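Local coordinates for protease Do-like 2, chloroplastic (Arabidopsis thaliana, PDB 4FLN), which is a hexameric chloroplast serine protease that performs the primary cleavage of the photodamaged D1 protein of photosystem II, at residues 99-104 and 126-131; 45-50 and 162-167. All blocks are in the same frame, centred on the assembly; numbering follows the deposited sequence.

From the N terminus, the chain first passes through 45-50, a short helix and turn leading into the opening strand of the first six-stranded barrel. The first barrel then supplies both halves of contact 1: 99-104 and 126-131 meet after only 21 intervening residues, joining strands 96-102 and 123-129. Contact 2 closes a much longer loop, of 111 residues, when 162-167 in the second barrel returns to 45-50. Contact 1 is therefore nested inside contact 2, and the two loops do not cross. Their centres are about 16 Å apart, and Arg-104 links them physically, its NH1 packing 3.7 Å from CB of Leu-47 and its NH2 lying near Ile-164.

Contact 1 (99-104 and 126-131); sequences VKVKRR and LSVESE
Val-99 and Leu-126 meet because the valine swings CG1 opposite its backbone N (chi1 177°), while the leucine, its CG anti to the carbonyl carbon, carries CD1 at the end of an extended chain. The two methyls, Val-99 CG1 and Leu-126 CD1, lie 4.2 Å apart, and the side chains cross at roughly a right angle. Two residues on, Val-101 is turned differently: CG2 sits between the backbone N and the carbonyl carbon (chi1 -69°) and reaches Val-128 CG2 at 3.6 Å, the nearest approach of the pair of segments. Here the side chains slide past one another in opposite directions. The other branch, Val-101 CG1, stays 4.4 Å from Leu-126 CD1, leaving that one leucine methyl near both Val-99 and Val-101.

The CB atoms of Val-99, Val-101, Leu-126 and Val-128 all point to the opposite segment, which is the alternation expected of strands facing across a barrel interior. Strands 96-102 and 123-129 are not neighbours in the sheet. Strand 110-118 lies between them, and the axes of segments 99-102 and 126-129 approach to 9.1 Å at an angle of 71°. This is the packed interior of the first barrel of the chymotrypsin-like fold, and the side chain of Leu-126 lies about 11 Å from that of Asp-122, a member of the charge relay system by similarity. Phe-133 packs on both Val-101 and Val-128, and Val-93 of helix 90-93 touches Val-99 and Leu-126.

No hydrogen bond spans the segments, and all four touching residues are buried. The closest contacts are all between methyl groups, with 139 Å² buried in total, consistent with cohesion from dispersion and the exclusion of water rather than from directional bonds.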
loop_
_atom_site.group_PDB
_atom_site.type_symbol
_atom_site.label_atom_id
_atom_site.label_comp_id
_atom_site.label_asym_id
_atom_site.label_seq_id
_atom_site.Cartn_x
_atom_site.Cartn_y
_atom_site.Cartn_z
ATOM N N VAL B 99 22.086 2.174 33.449
ATOM C CA VAL B 99 23.002 1.969 32.353
ATOM C C VAL B 99 24.062 0.959 32.760
ATOM O O VAL B 99 24.718 1.098 33.805
ATOM C CB VAL B 99 23.647 3.295 31.934
ATOM C CG1 VAL B 99 24.672 3.067 30.831
ATOM C CG2 VAL B 99 22.572 4.274 31.484
ATOM N N LYS B 100 24.212 -0.071 31.937
ATOM C CA LYS B 100 25.108 -1.171 32.254
ATOM C C LYS B 100 26.044 -1.416 31.083
ATOM O O LYS B 100 25.663 -1.263 29.925
ATOM C CB LYS B 100 24.297 -2.434 32.560
ATOM C CG LYS B 100 22.802 -2.172 32.758
ATOM C CD LYS B 100 21.944 -3.322 32.234
ATOM C CE LYS B 100 20.456 -2.979 32.255
ATOM N NZ LYS B 100 19.620 -4.023 31.584
ATOM N N VAL B 101 27.277 -1.791 31.378
ATOM C CA VAL B 101 28.237 -2.022 30.311
ATOM C C VAL B 101 28.948 -3.360 30.470
ATOM O O VAL B 101 29.170 -3.837 31.585
ATOM C CB VAL B 101 29.266 -0.889 30.231
ATOM C CG1 VAL B 101 28.595 0.383 29.754
ATOM C CG2 VAL B 101 29.926 -0.680 31.585
ATOM N N LYS B 102 29.305 -3.963 29.347
ATOM C CA LYS B 102 29.882 -5.294 29.370
ATOM C C LYS B 102 31.184 -5.301 28.581
ATOM O O LYS B 102 31.223 -4.880 27.429
ATOM C CB LYS B 102 28.880 -6.306 28.803
ATOM C CG LYS B 102 29.249 -7.766 28.989
ATOM C CD LYS B 102 28.090 -8.663 28.561
ATOM C CE LYS B 102 28.439 -10.152 28.631
ATOM N NZ LYS B 102 29.344 -10.592 27.524
ATOM N N ARG B 103 32.254 -5.755 29.219
ATOM C CA ARG B 103 33.552 -5.856 28.564
ATOM C C ARG B 103 33.512 -6.980 27.529
ATOM O O ARG B 103 32.693 -7.889 27.626
ATOM C CB ARG B 103 34.653 -6.105 29.601
ATOM C CG ARG B 103 35.732 -5.040 29.634
ATOM C CD ARG B 103 36.087 -4.655 31.058
ATOM N NE ARG B 103 36.508 -5.804 31.861
ATOM C CZ ARG B 103 37.772 -6.083 32.166
ATOM N NH1 ARG B 103 38.752 -5.293 31.738
ATOM N NH2 ARG B 103 38.057 -7.149 32.904
ATOM N N ARG B 104 34.380 -6.912 26.526
ATOM C CA ARG B 104 34.463 -7.992 25.556
ATOM C C ARG B 104 35.138 -9.198 26.189
ATOM O O ARG B 104 36.258 -9.100 26.696
ATOM C CB ARG B 104 35.256 -7.554 24.336
ATOM C CG ARG B 104 35.212 -8.557 23.212
ATOM C CD ARG B 104 36.517 -8.581 22.470
ATOM N NE ARG B 104 36.368 -9.183 21.153
ATOM C CZ ARG B 104 37.376 -9.370 20.311
ATOM N NH1 ARG B 104 38.604 -9.005 20.663
ATOM N NH2 ARG B 104 37.158 -9.923 19.123
ATOM N N LEU B 126 30.654 8.287 30.134
ATOM C CA LEU B 126 30.210 7.457 31.244
ATOM C C LEU B 126 31.380 7.132 32.165
ATOM O O LEU B 126 32.531 7.006 31.716
ATOM C CB LEU B 126 29.583 6.154 30.742
ATOM C CG LEU B 126 28.465 6.151 29.704
ATOM C CD1 LEU B 126 28.193 4.720 29.284
ATOM C CD2 LEU B 126 27.204 6.786 30.240
ATOM N N SER B 127 31.080 6.993 33.452
ATOM C CA SER B 127 32.067 6.537 34.428
ATOM C C SER B 127 31.662 5.142 34.871
ATOM O O SER B 127 30.483 4.785 34.797
ATOM C CB SER B 127 32.142 7.480 35.636
ATOM O OG SER B 127 30.934 7.469 36.379
ATOM N N VAL B 128 32.634 4.341 35.293
ATOM C CA VAL B 128 32.325 2.986 35.738
ATOM C C VAL B 128 32.963 2.594 37.069
ATOM O O VAL B 128 34.085 2.990 37.381
ATOM C CB VAL B 128 32.651 1.934 34.663
ATOM C CG1 VAL B 128 33.245 0.681 35.298
ATOM C CG2 VAL B 128 31.397 1.598 33.881
ATOM N N GLU B 129 32.213 1.815 37.844
ATOM C CA GLU B 129 32.665 1.316 39.136
ATOM C C GLU B 129 32.508 -0.208 39.276
ATOM O O GLU B 129 31.389 -0.730 39.248
ATOM C CB GLU B 129 31.929 2.041 40.264
ATOM C CG GLU B 129 30.442 2.213 40.014
ATOM C CD GLU B 129 29.700 2.670 41.253
ATOM O OE1 GLU B 129 30.352 2.835 42.307
ATOM O OE2 GLU B 129 28.467 2.861 41.175
ATOM N N SER B 130 33.625 -0.917 39.426
ATOM C CA SER B 130 34.946 -0.302 39.507
ATOM C C SER B 130 36.032 -1.363 39.624
ATOM O O SER B 130 35.745 -2.540 39.842
ATOM C CB SER B 130 35.043 0.619 40.732
ATOM O OG SER B 130 34.943 1.990 40.378
ATOM N N GLU B 131 37.274 -0.940 39.417
ATOM C CA GLU B 131 38.450 -1.637 39.938
ATOM C C GLU B 131 38.652 -3.050 39.401
ATOM O O GLU B 131 39.709 -3.646 39.592
ATOM C CB GLU B 131 38.418 -1.647 41.458
#

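Contact 2 (45-50 and 162-167); sequences SFLNAV and DTISVT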
loop_
_atom_site.group_PDB
_atom_site.type_symbol
_atom_site.label_atom_id
_atom_site.label_comp_id
_atom_site.label_asym_id
_atom_site.label_seq_id
_atom_site.Cartn_x
_atom_site.Cartn_y
_atom_site.Cartn_z
ATOM N N SER B 45 43.899 -6.138 20.655
ATOM C CA SER B 45 44.014 -5.300 21.841
ATOM C C SER B 45 43.101 -4.092 21.708
ATOM O O SER B 45 42.540 -3.615 22.695
ATOM C CB SER B 45 45.456 -4.833 22.027
ATOM O OG SER B 45 45.844 -3.970 20.972
ATOM N N PHE B 46 42.964 -3.604 20.477
ATOM C CA PHE B 46 42.155 -2.424 20.192
ATOM C C PHE B 46 40.686 -2.710 20.430
ATOM O O PHE B 46 39.983 -1.913 21.049
ATOM C CB PHE B 46 42.370 -1.940 18.753
ATOM C CG PHE B 46 43.708 -1.292 18.523
ATOM C CD1 PHE B 46 44.088 -0.176 19.252
ATOM C CD2 PHE B 46 44.581 -1.791 17.570
ATOM C CE1 PHE B 46 45.322 0.424 19.045
ATOM C CE2 PHE B 46 45.814 -1.191 17.356
ATOM C CZ PHE B 46 46.182 -0.082 18.097
ATOM N N LEU B 47 40.227 -3.854 19.940
ATOM C CA LEU B 47 38.833 -4.240 20.100
ATOM C C LEU B 47 38.477 -4.415 21.573
ATOM O O LEU B 47 37.305 -4.367 21.954
ATOM C CB LEU B 47 38.541 -5.527 19.327
ATOM C CG LEU B 47 39.080 -5.588 17.897
ATOM C CD1 LEU B 47 38.387 -6.693 17.129
ATOM C CD2 LEU B 47 38.899 -4.258 17.183
ATOM N N ASN B 48 39.495 -4.611 22.403
ATOM C CA ASN B 48 39.278 -4.825 23.828
ATOM C C ASN B 48 38.917 -3.535 24.555
ATOM O O ASN B 48 38.471 -3.550 25.706
ATOM C CB ASN B 48 40.491 -5.505 24.467
ATOM C CG ASN B 48 40.481 -7.013 24.267
ATOM O OD1 ASN B 48 39.853 -7.744 25.034
ATOM N ND2 ASN B 48 41.171 -7.484 23.231
ATOM N N ALA B 49 39.096 -2.418 23.865
ATOM C CA ALA B 49 38.745 -1.128 24.428
ATOM C C ALA B 49 37.286 -0.794 24.157
ATOM O O ALA B 49 36.760 0.175 24.698
ATOM C CB ALA B 49 39.640 -0.054 23.857
ATOM N N VAL B 50 36.641 -1.595 23.311
ATOM C CA VAL B 50 35.249 -1.353 22.931
ATOM C C VAL B 50 34.332 -2.091 23.885
ATOM O O VAL B 50 34.625 -3.211 24.293
ATOM C CB VAL B 50 34.944 -1.795 21.479
ATOM C CG1 VAL B 50 33.533 -1.392 21.076
ATOM C CG2 VAL B 50 35.940 -1.196 20.525
ATOM N N ASP B 162 26.241 -12.024 21.167
ATOM C CA ASP B 162 27.210 -11.658 22.197
ATOM C C ASP B 162 28.532 -11.132 21.622
ATOM O O ASP B 162 29.455 -10.788 22.372
ATOM C CB ASP B 162 27.504 -12.872 23.087
ATOM C CG ASP B 162 26.346 -13.856 23.145
ATOM O OD1 ASP B 162 25.447 -13.667 23.992
ATOM O OD2 ASP B 162 26.340 -14.825 22.352
ATOM N N THR B 163 28.619 -11.062 20.297
ATOM C CA THR B 163 29.909 -10.906 19.626
ATOM C C THR B 163 30.123 -9.526 19.002
ATOM O O THR B 163 29.181 -8.881 18.548
ATOM C CB THR B 163 30.106 -12.041 18.576
ATOM O OG1 THR B 163 31.064 -12.979 19.069
ATOM C CG2 THR B 163 30.579 -11.516 17.221
ATOM N N ILE B 164 31.371 -9.076 18.984
ATOM C CA ILE B 164 31.711 -7.785 18.395
ATOM C C ILE B 164 31.820 -7.878 16.871
ATOM O O ILE B 164 32.213 -8.913 16.338
ATOM C CB ILE B 164 33.041 -7.262 18.963
ATOM C CG1 ILE B 164 32.922 -5.786 19.345
ATOM C CG2 ILE B 164 34.173 -7.489 17.974
ATOM C CD1 ILE B 164 34.159 -5.228 20.027
ATOM N N SER B 165 31.479 -6.798 16.171
ATOM C CA SER B 165 31.562 -6.787 14.715
ATOM C C SER B 165 32.361 -5.596 14.179
ATOM O O SER B 165 32.629 -4.646 14.907
ATOM C CB SER B 165 30.171 -6.839 14.090
ATOM O OG SER B 165 29.378 -5.769 14.559
ATOM N N VAL B 166 32.744 -5.677 12.904
ATOM C CA VAL B 166 33.682 -4.743 12.281
ATOM C C VAL B 166 33.275 -4.446 10.837
ATOM O O VAL B 166 32.864 -5.344 10.106
ATOM C CB VAL B 166 35.112 -5.334 12.247
ATOM C CG1 VAL B 166 36.072 -4.384 11.562
ATOM C CG2 VAL B 166 35.594 -5.634 13.644
ATOM N N THR B 167 33.381 -3.190 10.421
ATOM C CA THR B 167 33.207 -2.871 9.008
ATOM C C THR B 167 34.298 -1.925 8.537
ATOM O O THR B 167 34.730 -1.041 9.269
ATOM C CB THR B 167 31.782 -2.323 8.646
ATOM O OG1 THR B 167 31.458 -1.191 9.458
ATOM C CG2 THR B 167 30.719 -3.391 8.847
#
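Apolar side-chain contact joins Ile-164 to Leu-47 and Val-50. The delta methyl does most of the touching: Ile-164 CD1, at the end of a side chain extended about chi2 (175°), lies 3.8 Å from CB of Val-50. The two side chains cross obliquely. Because Val-50 holds CG1 anti to its backbone N (chi1 -174°), that branch also lies beside the same methyl, with CG1 4.0 Å from Ile-164 CD1. The gamma branch of the isoleucine, CG2, comes to 4.4 Å from Leu-47 CD1, a looser approach. Val-155 of strand 151-156 touches Leu-47, Val-50 and Ile-164 alike, so the three share a neighbour from the second barrel.

A second kind of contact sets a methyl against a polar backbone atom. Ile-164 CD1 is 3.8 Å from Leu-47 O, an oxygen that is also the acceptor for Val-50 N at 3.2 Å and so closes the type I turn from Leu-47 to Val-50.

In the chymotrypsin-like fold the catalytic site lies where two six-stranded barrels meet, and this packing joins them: 45-50 leads into strand 50-57 of the first barrel, whereas 162-167 enters strand 165-178 of the second. Val-50 lies about 10 Å, side chain to side chain, from Ser-200, assigned to the charge relay system by similarity.

No hydrogen bond crosses between the segments; other polar groups bond to residues around them. Val-50 O is bonded to the hydroxyl of Tyr-157, a residue that Ile-164 also touches. At a subunit interface of the hexamer, Asp-162 N is bonded to Glu-175 OE2 of a neighbouring subunit, and Ile-164 packs on Leu-148 of that same subunit.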